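Long-range contacts in phosphoserine aminotransferase SerC (Cytophaga hutchinsonii ATCC 33406, PDB 3FFR), which probably catalyses the pyridoxal phosphate-dependent transamination between 3-phosphohydroxypyruvate and glutamate that yields phosphoserine in serine biosynthesis: residues E14-V19 with G253-D258; R76-C81 with G103-E108; F87-G92 with K118-A123; L277-I282 with T301-N306. One frame throughout, in Å; residues are numbered along the deposited sequence.

Interaction 1 of 4, residues E14-V19 with G253-D258; sequences ELYPTV and GKVTGD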
loop_
_atom_site.group_PDB
_atom_site.type_symbol
_atom_site.label_atom_id
_atom_site.label_comp_id
_atom_site.label_asym_id
_atom_site.label_seq_id
_atom_site.Cartn_x
_atom_site.Cartn_y
_atom_site.Cartn_z
ATOM N N GLU A 14 15.896 -11.084 2.806
ATOM C CA GLU A 14 15.585 -12.471 2.536
ATOM C C GLU A 14 14.160 -12.790 3.064
ATOM O O GLU A 14 13.807 -12.451 4.192
ATOM C CB GLU A 14 16.646 -13.367 3.186
ATOM C CG GLU A 14 16.716 -14.780 2.719
ATOM C CD GLU A 14 17.105 -14.953 1.253
ATOM O OE1 GLU A 14 17.789 -14.101 0.622
ATOM O OE2 GLU A 14 16.718 -16.006 0.744
ATOM N N LEU A 15 13.321 -13.411 2.223
ATOM C CA LEU A 15 11.969 -13.766 2.674
ATOM C C LEU A 15 12.029 -14.901 3.704
ATOM O O LEU A 15 12.886 -15.785 3.669
ATOM C CB LEU A 15 11.043 -14.141 1.502
ATOM C CG LEU A 15 10.933 -13.100 0.394
ATOM C CD1 LEU A 15 9.860 -13.534 -0.640
ATOM C CD2 LEU A 15 10.591 -11.717 0.917
ATOM N N TYR A 16 11.083 -14.857 4.626
ATOM C CA TYR A 16 10.953 -15.886 5.622
ATOM C C TYR A 16 10.885 -17.215 4.820
ATOM O O TYR A 16 10.265 -17.276 3.744
ATOM C CB TYR A 16 9.737 -15.644 6.520
ATOM C CG TYR A 16 9.821 -16.415 7.795
ATOM C CD1 TYR A 16 10.578 -15.936 8.872
ATOM C CD2 TYR A 16 9.145 -17.612 7.957
ATOM C CE1 TYR A 16 10.663 -16.645 10.055
ATOM C CE2 TYR A 16 9.239 -18.324 9.143
ATOM C CZ TYR A 16 9.997 -17.842 10.178
ATOM O OH TYR A 16 10.104 -18.558 11.367
ATOM N N PRO A 17 11.521 -18.282 5.329
ATOM C CA PRO A 17 11.700 -19.471 4.495
ATOM C C PRO A 17 10.435 -20.170 4.038
ATOM O O PRO A 17 10.442 -20.915 3.044
ATOM C CB PRO A 17 12.575 -20.390 5.364
ATOM C CG PRO A 17 12.426 -19.906 6.727
ATOM C CD PRO A 17 12.191 -18.422 6.636
ATOM N N THR A 18 9.351 -19.912 4.729
ATOM C CA THR A 18 8.075 -20.562 4.371
ATOM C C THR A 18 7.239 -19.768 3.386
ATOM O O THR A 18 6.184 -20.215 2.938
ATOM C CB THR A 18 7.222 -20.790 5.621
ATOM O OG1 THR A 18 7.014 -19.529 6.286
ATOM C CG2 THR A 18 7.910 -21.782 6.571
ATOM N N VAL A 19 7.697 -18.557 3.079
ATOM C CA VAL A 19 6.907 -17.661 2.248
ATOM C C VAL A 19 6.613 -18.260 0.902
ATOM O O VAL A 19 5.484 -18.153 0.395
ATOM C CB VAL A 19 7.522 -16.236 2.138
ATOM C CG1 VAL A 19 6.861 -15.418 1.020
ATOM C CG2 VAL A 19 7.385 -15.498 3.477
ATOM N N GLY A 253 -0.223 -13.572 8.372
ATOM C CA GLY A 253 -0.891 -14.504 9.280
ATOM C C GLY A 253 -0.219 -15.864 9.243
ATOM O O GLY A 253 -0.074 -16.509 10.263
ATOM N N LYS A 254 0.231 -16.275 8.063
ATOM C CA LYS A 254 0.897 -17.578 7.929
ATOM C C LYS A 254 2.274 -17.558 8.606
ATOM O O LYS A 254 2.648 -18.473 9.359
ATOM C CB LYS A 254 1.054 -17.978 6.460
ATOM C CG LYS A 254 -0.252 -18.307 5.741
ATOM C CD LYS A 254 -0.982 -19.501 6.364
ATOM C CE LYS A 254 -2.222 -19.884 5.590
ATOM N NZ LYS A 254 -2.902 -21.078 6.185
ATOM N N VAL A 255 3.050 -16.516 8.328
ATOM C CA VAL A 255 4.417 -16.396 8.902
ATOM C C VAL A 255 4.374 -16.218 10.394
ATOM O O VAL A 255 5.156 -16.813 11.149
ATOM C CB VAL A 255 5.221 -15.252 8.220
ATOM C CG1 VAL A 255 6.460 -14.848 9.021
ATOM C CG2 VAL A 255 5.576 -15.684 6.767
ATOM N N THR A 256 3.437 -15.408 10.850
ATOM C CA THR A 256 3.316 -15.243 12.301
ATOM C C THR A 256 2.907 -16.567 12.927
ATOM O O THR A 256 3.310 -16.856 14.051
ATOM C CB THR A 256 2.374 -14.121 12.723
ATOM O OG1 THR A 256 1.079 -14.270 12.094
ATOM C CG2 THR A 256 2.975 -12.748 12.330
ATOM N N GLY A 257 2.136 -17.374 12.201
ATOM C CA GLY A 257 1.775 -18.715 12.717
ATOM C C GLY A 257 3.028 -19.557 12.899
ATOM O O GLY A 257 3.245 -20.249 13.928
ATOM N N ASP A 258 3.877 -19.482 11.897
ATOM C CA ASP A 258 5.142 -20.208 11.916
ATOM C C ASP A 258 5.982 -19.716 13.102
ATOM O O ASP A 258 6.621 -20.488 13.801
ATOM C CB ASP A 258 5.928 -20.018 10.596
ATOM C CG ASP A 258 5.240 -20.648 9.390
ATOM O OD1 ASP A 258 4.600 -21.711 9.574
ATOM O OD2 ASP A 258 5.354 -20.096 8.266
#
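Asp258 OD2 is gripped by two groups of the N-terminal region: the hydroxyl Thr18 OG1 donates to it over 2.6 Å, and His22 NE2, one turn further on, forms a second hydrogen bond. Thr18 OG1 comes to Asp258 OD2 from its anti side, 33° out of the carboxylate plane. Threonine suits the place because its short side chain brings a hydroxyl donor to Asp258 OD2 directly from a turn. This is a type I beta turn, Tyr16 to Val19, closed by Val19 N to Tyr16 O at 2.9 Å; it leads the chain from a loop into helix 19-28 and sets it against helix 246-262. Next to the Thr18-Asp258 bond, Tyr16 CG stands anti to the backbone N (chi1 -162°), which turns a ring face to Val255. Val255 CG1 makes a CH-pi contact over that face, 4.1 Å from the Tyr16 ring centroid, while Pro17 CD lies against the opposite face. The other methyl, Val255 CG2, turns to Val19 CG2 at 3.8 Å; the forked side chain thereby serves two partners from one helical position. Tyr16 also packs on Met259 and Ile262 of the same helix.

Interaction 2 of 4, residues R76-C81 with G103-E108; sequences RIIQNC and GELGRE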
loop_
_atom_site.group_PDB
_atom_site.type_symbol
_atom_site.label_atom_id
_atom_site.label_comp_id
_atom_site.label_asym_id
_atom_site.label_seq_id
_atom_site.Cartn_x
_atom_site.Cartn_y
_atom_site.Cartn_z
ATOM N N ARG A 76 0.375 9.451 9.439
ATOM C CA ARG A 76 -0.908 9.255 10.125
ATOM C C ARG A 76 -0.803 9.527 11.615
ATOM O O ARG A 76 -1.773 9.993 12.250
ATOM C CB ARG A 76 -1.507 7.864 9.883
ATOM C CG ARG A 76 -1.706 7.471 8.433
ATOM C CD ARG A 76 -2.315 8.561 7.596
ATOM N NE ARG A 76 -2.538 8.095 6.205
ATOM C CZ ARG A 76 -3.006 8.874 5.239
ATOM N NH1 ARG A 76 -3.247 10.158 5.494
ATOM N NH2 ARG A 76 -3.250 8.358 4.036
ATOM N N ILE A 77 0.351 9.225 12.206
ATOM C CA ILE A 77 0.567 9.542 13.629
ATOM C C ILE A 77 0.408 11.033 13.883
ATOM O O ILE A 77 -0.315 11.469 14.786
ATOM C CB ILE A 77 1.963 9.064 14.158
ATOM C CG1 ILE A 77 1.935 7.536 14.320
ATOM C CG2 ILE A 77 2.352 9.785 15.487
ATOM C CD1 ILE A 77 3.329 6.876 14.479
ATOM N N ILE A 78 1.056 11.830 13.041
ATOM C CA ILE A 78 1.026 13.288 13.236
ATOM C C ILE A 78 -0.365 13.840 12.921
ATOM O O ILE A 78 -0.923 14.672 13.672
ATOM C CB ILE A 78 2.153 13.983 12.444
ATOM C CG1 ILE A 78 3.521 13.460 12.896
ATOM C CG2 ILE A 78 2.105 15.505 12.654
ATOM C CD1 ILE A 78 4.649 13.766 11.897
ATOM N N GLN A 79 -0.963 13.355 11.846
ATOM C CA GLN A 79 -2.317 13.835 11.495
ATOM C C GLN A 79 -3.387 13.531 12.496
ATOM O O GLN A 79 -4.288 14.350 12.749
ATOM C CB GLN A 79 -2.766 13.275 10.132
ATOM C CG GLN A 79 -1.923 13.791 8.960
ATOM C CD GLN A 79 -2.186 13.035 7.652
ATOM O OE1 GLN A 79 -2.636 11.888 7.663
ATOM N NE2 GLN A 79 -1.910 13.684 6.521
ATOM N N ASN A 80 -3.312 12.336 13.058
ATOM C CA ASN A 80 -4.317 11.871 14.023
ATOM C C ASN A 80 -4.097 12.264 15.462
ATOM O O ASN A 80 -5.044 12.329 16.233
ATOM C CB ASN A 80 -4.418 10.354 13.988
ATOM C CG ASN A 80 -5.236 9.840 12.800
ATOM O OD1 ASN A 80 -6.489 9.719 12.880
ATOM N ND2 ASN A 80 -4.525 9.456 11.712
ATOM N N CYS A 81 -2.856 12.592 15.810
ATOM C CA CYS A 81 -2.515 12.731 17.210
ATOM C C CYS A 81 -1.780 13.975 17.678
ATOM O O CYS A 81 -1.519 14.119 18.856
ATOM C CB CYS A 81 -1.707 11.523 17.667
ATOM S SG CYS A 81 -2.481 9.899 17.336
ATOM N N GLY A 103 7.068 19.076 10.775
ATOM C CA GLY A 103 7.142 20.415 10.189
ATOM C C GLY A 103 6.466 20.503 8.832
ATOM O O GLY A 103 5.811 21.489 8.498
ATOM N N GLU A 104 6.617 19.470 8.022
ATOM C CA GLU A 104 5.975 19.489 6.696
ATOM C C GLU A 104 4.451 19.542 6.808
ATOM O O GLU A 104 3.749 20.036 5.898
ATOM C CB GLU A 104 6.416 18.284 5.858
ATOM C CG GLU A 104 7.827 18.449 5.431
ATOM C CD GLU A 104 8.479 17.201 4.848
ATOM O OE1 GLU A 104 7.772 16.282 4.438
ATOM O OE2 GLU A 104 9.734 17.148 4.844
ATOM N N LEU A 105 3.939 19.031 7.930
ATOM C CA LEU A 105 2.496 19.004 8.206
ATOM C C LEU A 105 2.030 20.212 9.018
ATOM O O LEU A 105 0.884 20.305 9.449
ATOM C CB LEU A 105 2.095 17.715 8.919
ATOM C CG LEU A 105 2.179 16.443 8.061
ATOM C CD1 LEU A 105 2.066 15.111 8.863
ATOM C CD2 LEU A 105 1.086 16.468 6.945
ATOM N N GLY A 106 2.942 21.135 9.205
ATOM C CA GLY A 106 2.612 22.380 9.864
ATOM C C GLY A 106 2.674 22.373 11.374
ATOM O O GLY A 106 2.200 23.291 12.022
ATOM N N ARG A 107 3.252 21.325 11.930
ATOM C CA ARG A 107 3.424 21.227 13.374
ATOM C C ARG A 107 4.803 21.716 13.767
ATOM O O ARG A 107 5.711 21.814 12.964
ATOM C CB ARG A 107 3.277 19.782 13.874
ATOM C CG ARG A 107 1.875 19.279 14.061
ATOM C CD ARG A 107 1.017 19.315 12.864
ATOM N NE ARG A 107 -0.206 18.546 13.120
ATOM C CZ ARG A 107 -1.101 18.260 12.192
ATOM N NH1 ARG A 107 -0.935 18.725 10.970
ATOM N NH2 ARG A 107 -2.164 17.529 12.472
ATOM N N GLU A 108 4.943 21.963 15.051
ATOM C CA GLU A 108 6.226 22.358 15.637
ATOM C C GLU A 108 6.781 21.173 16.419
ATOM O O GLU A 108 6.169 20.681 17.359
ATOM C CB GLU A 108 6.059 23.538 16.574
ATOM C CG GLU A 108 5.584 24.793 15.910
ATOM C CD GLU A 108 5.385 25.949 16.902
ATOM O OE1 GLU A 108 5.922 25.890 18.022
ATOM O OE2 GLU A 108 4.675 26.908 16.540
HETATM O O HOH W 1 -4.835 16.737 11.918
#
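Ile78, near the end of helix 70-81, faces Leu105, where the chain leaves helix 93-104, with their CA atoms 7.8 Å apart. Ile78 is modelled in two conformers, and the side-chain contacts given here belong to one of them. Leu105 CD1 fits against the branch point of the isoleucine, 3.8 Å from Ile78 CB, and its other methyl, CD2, lies near the amide of Gln79. That amide is anchored within its own helix, because Arg76 NH1 uses a lone pair of Gln79 OE1 (2.8 Å) lying in the amide's plane. Arg107 and Ile78 run alongside each other, pointing opposite ways: the arginine chain bends at chi2 (58°), and Ile78 CG2 comes over one face of the guanidinium, 3.8 Å from Arg107 NE. A long cationic side chain suits this place, since its aliphatic part lies on a methyl while its guanidinium nitrogens are placed to donate to backbone carbonyls near the two helix ends. Arg107 NH1 turns back to Leu105 O (2.8 Å), NE bonds Val82 O, and a water that donates to Gln79 O holds Arg107 NH2 weakly. Gly106 suits its place because its phi is positive (86°): it is the C-prime residue of the Schellman motif that ends helix 93-104.

Interaction 3 of 4, residues F87-G92 with K118-A123; sequences FHCVNG and KGFYPA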
loop_
_atom_site.group_PDB
_atom_site.type_symbol
_atom_site.label_atom_id
_atom_site.label_comp_id
_atom_site.label_asym_id
_atom_site.label_seq_id
_atom_site.Cartn_x
_atom_site.Cartn_y
_atom_site.Cartn_z
ATOM N N PHE A 87 7.558 15.703 19.973
ATOM C CA PHE A 87 8.959 15.583 20.468
ATOM C C PHE A 87 9.551 14.343 19.829
ATOM O O PHE A 87 8.922 13.269 19.846
ATOM C CB PHE A 87 8.956 15.472 21.998
ATOM C CG PHE A 87 10.300 15.170 22.610
ATOM C CD1 PHE A 87 10.764 13.872 22.701
ATOM C CD2 PHE A 87 11.073 16.185 23.116
ATOM C CE1 PHE A 87 11.987 13.611 23.247
ATOM C CE2 PHE A 87 12.313 15.917 23.692
ATOM C CZ PHE A 87 12.768 14.645 23.742
ATOM N N HIS A 88 10.756 14.486 19.269
ATOM C CA HIS A 88 11.425 13.388 18.595
ATOM C C HIS A 88 12.871 13.198 19.029
ATOM O O HIS A 88 13.605 14.150 19.110
ATOM C CB HIS A 88 11.475 13.670 17.067
ATOM C CG HIS A 88 10.132 13.860 16.427
ATOM N ND1 HIS A 88 9.595 12.947 15.536
ATOM C CD2 HIS A 88 9.225 14.855 16.550
ATOM C CE1 HIS A 88 8.388 13.370 15.170
ATOM N NE2 HIS A 88 8.144 14.527 15.763
ATOM N N CYS A 89 13.241 11.944 19.266
ATOM C CA CYS A 89 14.661 11.568 19.426
ATOM C C CYS A 89 15.203 11.283 18.033
ATOM O O CYS A 89 14.717 10.377 17.348
ATOM C CB CYS A 89 14.837 10.329 20.319
ATOM S SG CYS A 89 14.682 10.721 22.081
ATOM N N VAL A 90 16.199 12.056 17.625
ATOM C CA VAL A 90 16.770 11.964 16.272
ATOM C C VAL A 90 18.248 11.617 16.306
ATOM O O VAL A 90 19.036 12.338 16.931
ATOM C CB VAL A 90 16.563 13.306 15.510
ATOM C CG1 VAL A 90 17.305 13.303 14.145
ATOM C CG2 VAL A 90 15.046 13.594 15.344
ATOM N N ASN A 91 18.597 10.515 15.653
ATOM C CA ASN A 91 20.008 10.074 15.620
ATOM C C ASN A 91 20.420 9.432 14.322
ATOM O O ASN A 91 21.470 8.795 14.205
ATOM C CB ASN A 91 20.352 9.156 16.802
ATOM C CG ASN A 91 19.626 7.829 16.744
ATOM O OD1 ASN A 91 18.647 7.673 16.013
ATOM N ND2 ASN A 91 20.130 6.851 17.493
ATOM N N GLY A 92 19.572 9.572 13.326
ATOM C CA GLY A 92 19.874 9.013 12.008
ATOM C C GLY A 92 18.826 9.375 10.988
ATOM O O GLY A 92 17.896 10.151 11.253
ATOM N N LYS A 118 25.671 7.321 17.198
ATOM C CA LYS A 118 25.457 7.382 18.648
ATOM C C LYS A 118 24.000 7.246 19.044
ATOM O O LYS A 118 23.084 7.379 18.244
ATOM C CB LYS A 118 26.043 8.672 19.233
ATOM C CG LYS A 118 27.551 8.701 19.163
ATOM C CD LYS A 118 28.106 9.978 19.645
ATOM C CE LYS A 118 29.630 9.882 19.726
ATOM N NZ LYS A 118 30.194 11.164 20.228
ATOM N N GLY A 119 23.826 6.988 20.329
ATOM C CA GLY A 119 22.507 6.825 20.913
ATOM C C GLY A 119 22.250 7.799 22.033
ATOM O O GLY A 119 22.942 8.825 22.181
ATOM N N PHE A 120 21.252 7.460 22.837
ATOM C CA PHE A 120 20.742 8.321 23.905
ATOM C C PHE A 120 20.942 7.782 25.312
ATOM O O PHE A 120 20.939 6.566 25.550
ATOM C CB PHE A 120 19.238 8.563 23.679
ATOM C CG PHE A 120 18.956 9.297 22.406
ATOM C CD1 PHE A 120 19.084 10.675 22.343
ATOM C CD2 PHE A 120 18.632 8.608 21.243
ATOM C CE1 PHE A 120 18.853 11.342 21.142
ATOM C CE2 PHE A 120 18.421 9.280 20.059
ATOM C CZ PHE A 120 18.526 10.643 20.019
ATOM N N TYR A 121 21.076 8.736 26.229
ATOM C CA TYR A 121 21.294 8.468 27.671
ATOM C C TYR A 121 20.174 9.211 28.402
ATOM O O TYR A 121 20.256 10.416 28.626
ATOM C CB TYR A 121 22.717 8.876 28.128
ATOM C CG TYR A 121 23.702 8.118 27.285
ATOM C CD1 TYR A 121 24.076 6.823 27.606
ATOM C CD2 TYR A 121 24.152 8.640 26.087
ATOM C CE1 TYR A 121 24.926 6.096 26.779
ATOM C CE2 TYR A 121 25.013 7.899 25.236
ATOM C CZ TYR A 121 25.383 6.635 25.600
ATOM O OH TYR A 121 26.220 5.893 24.780
ATOM N N PRO A 122 19.104 8.484 28.723
ATOM C CA PRO A 122 17.886 9.114 29.205
ATOM C C PRO A 122 18.007 9.960 30.441
ATOM O O PRO A 122 17.216 10.865 30.631
ATOM C CB PRO A 122 16.972 7.915 29.512
ATOM C CG PRO A 122 17.413 6.866 28.610
ATOM C CD PRO A 122 18.888 7.049 28.443
ATOM N N ALA A 123 18.982 9.657 31.262
ATOM C CA ALA A 123 19.138 10.403 32.512
ATOM C C ALA A 123 19.315 11.894 32.202
ATOM O O ALA A 123 18.948 12.755 32.994
ATOM C CB ALA A 123 20.345 9.878 33.296
HETATM O O HOH W 2 22.874 6.943 15.385
#
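Asn91 places CG between its backbone N and carbonyl carbon (chi1 67°), and Phe120 sets its own CG anti to the carbonyl carbon (chi1 -63°); between them these torsions bring the asparagine amide to Lys118 and one face of the phenyl ring against Cys89. The contact lies at the C-terminal end of strand 85-90, where a beta-alpha-beta crossover begins: the chain passes through Gly92, at the N-cap position, into helix 93-104 and on to the parallel neighbour strand 108-113 of the seven-stranded sheet. The loop carrying Phe120 follows that second strand and folds back over the first. Cys89 covers one face of the ring, its CB 3.7 Å from Phe120 CZ and its SG 4.2 Å from the Phe120 ring centroid, almost on the normal, in a sulfur-aromatic contact. Cysteine suits this spot, for a small, polarisable sulfur can sit close over an aromatic face. The far end of the ring wedges toward the strand: CZ meets Val90 O at its edge, 3.6 Å away, and Asn91 CB approaches Phe120 CE2 obliquely at 3.8 Å. Phe120 also touches Met147. The carbonyl of Lys118 accepts twice, from a water that also donates to Asn91 O (2.6 Å) and from the asparagine amide, in the carbonyl plane, with Asn91 ND2 to Lys118 O 3.1 Å and an N-H...O angle of 149°.

Interaction 4 of 4, residues L277-I282 with T301-N306; sequences LINTYI and TTIVAN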
loop_
_atom_site.group_PDB
_atom_site.type_symbol
_atom_site.label_atom_id
_atom_site.label_comp_id
_atom_site.label_asym_id
_atom_site.label_seq_id
_atom_site.Cartn_x
_atom_site.Cartn_y
_atom_site.Cartn_z
ATOM N N LEU A 277 27.737 -14.590 16.822
ATOM C CA LEU A 277 28.672 -15.137 15.811
ATOM C C LEU A 277 29.342 -14.004 15.040
ATOM O O LEU A 277 30.566 -13.970 14.851
ATOM C CB LEU A 277 27.970 -16.037 14.792
ATOM C CG LEU A 277 27.615 -17.462 15.149
ATOM C CD1 LEU A 277 26.978 -18.142 13.909
ATOM C CD2 LEU A 277 28.884 -18.223 15.604
ATOM N N ILE A 278 28.498 -13.069 14.610
ATOM C CA ILE A 278 28.928 -11.920 13.819
ATOM C C ILE A 278 29.828 -11.002 14.628
ATOM O O ILE A 278 30.921 -10.605 14.187
ATOM C CB ILE A 278 27.714 -11.113 13.221
ATOM C CG1 ILE A 278 26.910 -11.963 12.231
ATOM C CG2 ILE A 278 28.196 -9.768 12.598
ATOM C CD1 ILE A 278 25.512 -11.369 11.875
ATOM N N ASN A 279 29.396 -10.714 15.852
ATOM C CA ASN A 279 30.101 -9.755 16.698
ATOM C C ASN A 279 31.442 -10.311 17.171
ATOM O O ASN A 279 32.415 -9.584 17.311
ATOM C CB ASN A 279 29.199 -9.279 17.843
ATOM C CG ASN A 279 28.080 -8.395 17.340
ATOM O OD1 ASN A 279 28.261 -7.664 16.354
ATOM N ND2 ASN A 279 26.919 -8.420 18.027
ATOM N N THR A 280 31.479 -11.606 17.396
ATOM C CA THR A 280 32.728 -12.261 17.822
ATOM C C THR A 280 33.794 -12.094 16.736
ATOM O O THR A 280 34.984 -11.875 17.015
ATOM C CB THR A 280 32.495 -13.760 18.143
ATOM O OG1 THR A 280 31.671 -13.848 19.323
ATOM C CG2 THR A 280 33.856 -14.478 18.423
ATOM N N TYR A 281 33.333 -12.173 15.494
ATOM C CA TYR A 281 34.209 -12.024 14.324
ATOM C C TYR A 281 34.664 -10.579 14.236
ATOM O O TYR A 281 35.851 -10.291 14.075
ATOM C CB TYR A 281 33.527 -12.474 13.038
ATOM C CG TYR A 281 34.160 -11.951 11.747
ATOM C CD1 TYR A 281 35.477 -12.250 11.424
ATOM C CD2 TYR A 281 33.414 -11.165 10.844
ATOM C CE1 TYR A 281 36.048 -11.796 10.256
ATOM C CE2 TYR A 281 33.974 -10.698 9.690
ATOM C CZ TYR A 281 35.302 -11.012 9.398
ATOM O OH TYR A 281 35.866 -10.559 8.219
ATOM N N ILE A 282 33.739 -9.658 14.456
ATOM C CA ILE A 282 34.105 -8.236 14.372
ATOM C C ILE A 282 35.135 -7.914 15.474
ATOM O O ILE A 282 36.021 -7.083 15.272
ATOM C CB ILE A 282 32.881 -7.285 14.465
ATOM C CG1 ILE A 282 31.935 -7.526 13.277
ATOM C CG2 ILE A 282 33.337 -5.826 14.495
ATOM C CD1 ILE A 282 30.551 -6.833 13.414
ATOM N N THR A 301 19.639 -6.620 15.350
ATOM C CA THR A 301 18.959 -6.979 14.086
ATOM C C THR A 301 19.544 -6.407 12.808
ATOM O O THR A 301 19.420 -6.987 11.718
ATOM C CB THR A 301 17.440 -6.655 14.154
ATOM O OG1 THR A 301 17.243 -5.265 14.482
ATOM C CG2 THR A 301 16.765 -7.525 15.209
ATOM N N THR A 302 20.173 -5.248 12.945
ATOM C CA THR A 302 20.864 -4.624 11.817
ATOM C C THR A 302 22.236 -4.182 12.326
ATOM O O THR A 302 22.390 -3.102 12.900
ATOM C CB THR A 302 20.091 -3.441 11.241
ATOM O OG1 THR A 302 20.000 -2.404 12.219
ATOM C CG2 THR A 302 18.658 -3.851 10.790
ATOM N N ILE A 303 23.217 -5.057 12.107
ATOM C CA ILE A 303 24.586 -4.864 12.633
ATOM C C ILE A 303 25.432 -4.048 11.675
ATOM O O ILE A 303 25.694 -4.448 10.545
ATOM C CB ILE A 303 25.235 -6.236 12.962
ATOM C CG1 ILE A 303 24.348 -6.998 13.970
ATOM C CG2 ILE A 303 26.671 -6.093 13.485
ATOM C CD1 ILE A 303 24.753 -8.477 14.218
ATOM N N VAL A 304 25.870 -2.895 12.163
ATOM C CA VAL A 304 26.654 -1.963 11.375
ATOM C C VAL A 304 28.125 -1.985 11.780
ATOM O O VAL A 304 28.500 -1.859 12.962
ATOM C CB VAL A 304 26.042 -0.555 11.464
ATOM C CG1 VAL A 304 26.867 0.466 10.615
ATOM C CG2 VAL A 304 24.563 -0.635 10.984
ATOM N N ALA A 305 28.947 -2.253 10.763
ATOM C CA ALA A 305 30.376 -2.329 10.963
ATOM C C ALA A 305 31.098 -1.340 10.073
ATOM O O ALA A 305 30.798 -1.210 8.881
ATOM C CB ALA A 305 30.872 -3.767 10.641
ATOM N N ASN A 306 32.076 -0.668 10.670
ATOM C CA ASN A 306 32.999 0.151 9.894
ATOM C C ASN A 306 33.870 -0.848 9.140
ATOM O O ASN A 306 34.201 -1.926 9.655
ATOM C CB ASN A 306 33.837 1.053 10.786
ATOM C CG ASN A 306 33.026 2.088 11.472
ATOM O OD1 ASN A 306 31.946 2.395 11.015
ATOM N ND2 ASN A 306 33.541 2.652 12.580
#
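The short helical segment 277-282 and strand 302-306 run nearly parallel, 10° apart in direction, with their axes 10.5 Å from each other; the nearest CA pairs are Ile278 with Ile303 and Ile282 with Ala305. Ile303 carries most of the strand's side of the contact, and it uses both its branches. Its CD1 lies against the side chain of Ile278, 3.8 Å from Ile278 CD1, and is also near Ile278 CG2. With CG1 anti to the carbonyl carbon (chi1 -57°), Ile303 CG2 falls anti to the backbone N and turns toward the next part of the helix, 4.0 Å from Ile282 CD1 and 3.6 Å from Asn279 OD1. Ile282 reaches out with its CD1, which also touches Ala305 CB at 4.1 Å. Branched isoleucines one helical turn apart suit a face that must be filled by apolar bulk, and the small Ala305 lets Ile282 CD1 come close to the strand. Around the contact, Ile278 packs on Val350 of helix 347-360 and Ile339 of strand 336-340, while Asn279 and Ile282 reach Phe290 of strand 288-290; helix 264-284 thus packs on one face of the five-stranded sheet, along strand 302-307 and touching its antiparallel neighbours 336-340 and 288-290.

How the interactions relate
Interactions 2 and 3 belong to the region of the seven-stranded sheet: interaction 2 pairs the ends of helices 70-81 and 93-104, which flank in sequence the strand 85-90 of interaction 3. Their segments alternate along the chain, and their nearest atoms are about 5 Å apart. Both are nested inside the loop closed by interaction 1, which lies across the chain's centre from them, its centre about 34 Å from that of interaction 2 and about 33 Å from that of interaction 3. Interaction 4 comes last, on the five-stranded sheet, and follows interaction 1 through the successive helices 246-262 and 264-284. The contacts are spread over both sheet regions of a probable fold-type I aminotransferase, and interactions 1 and 2 also lie at the dimer interface.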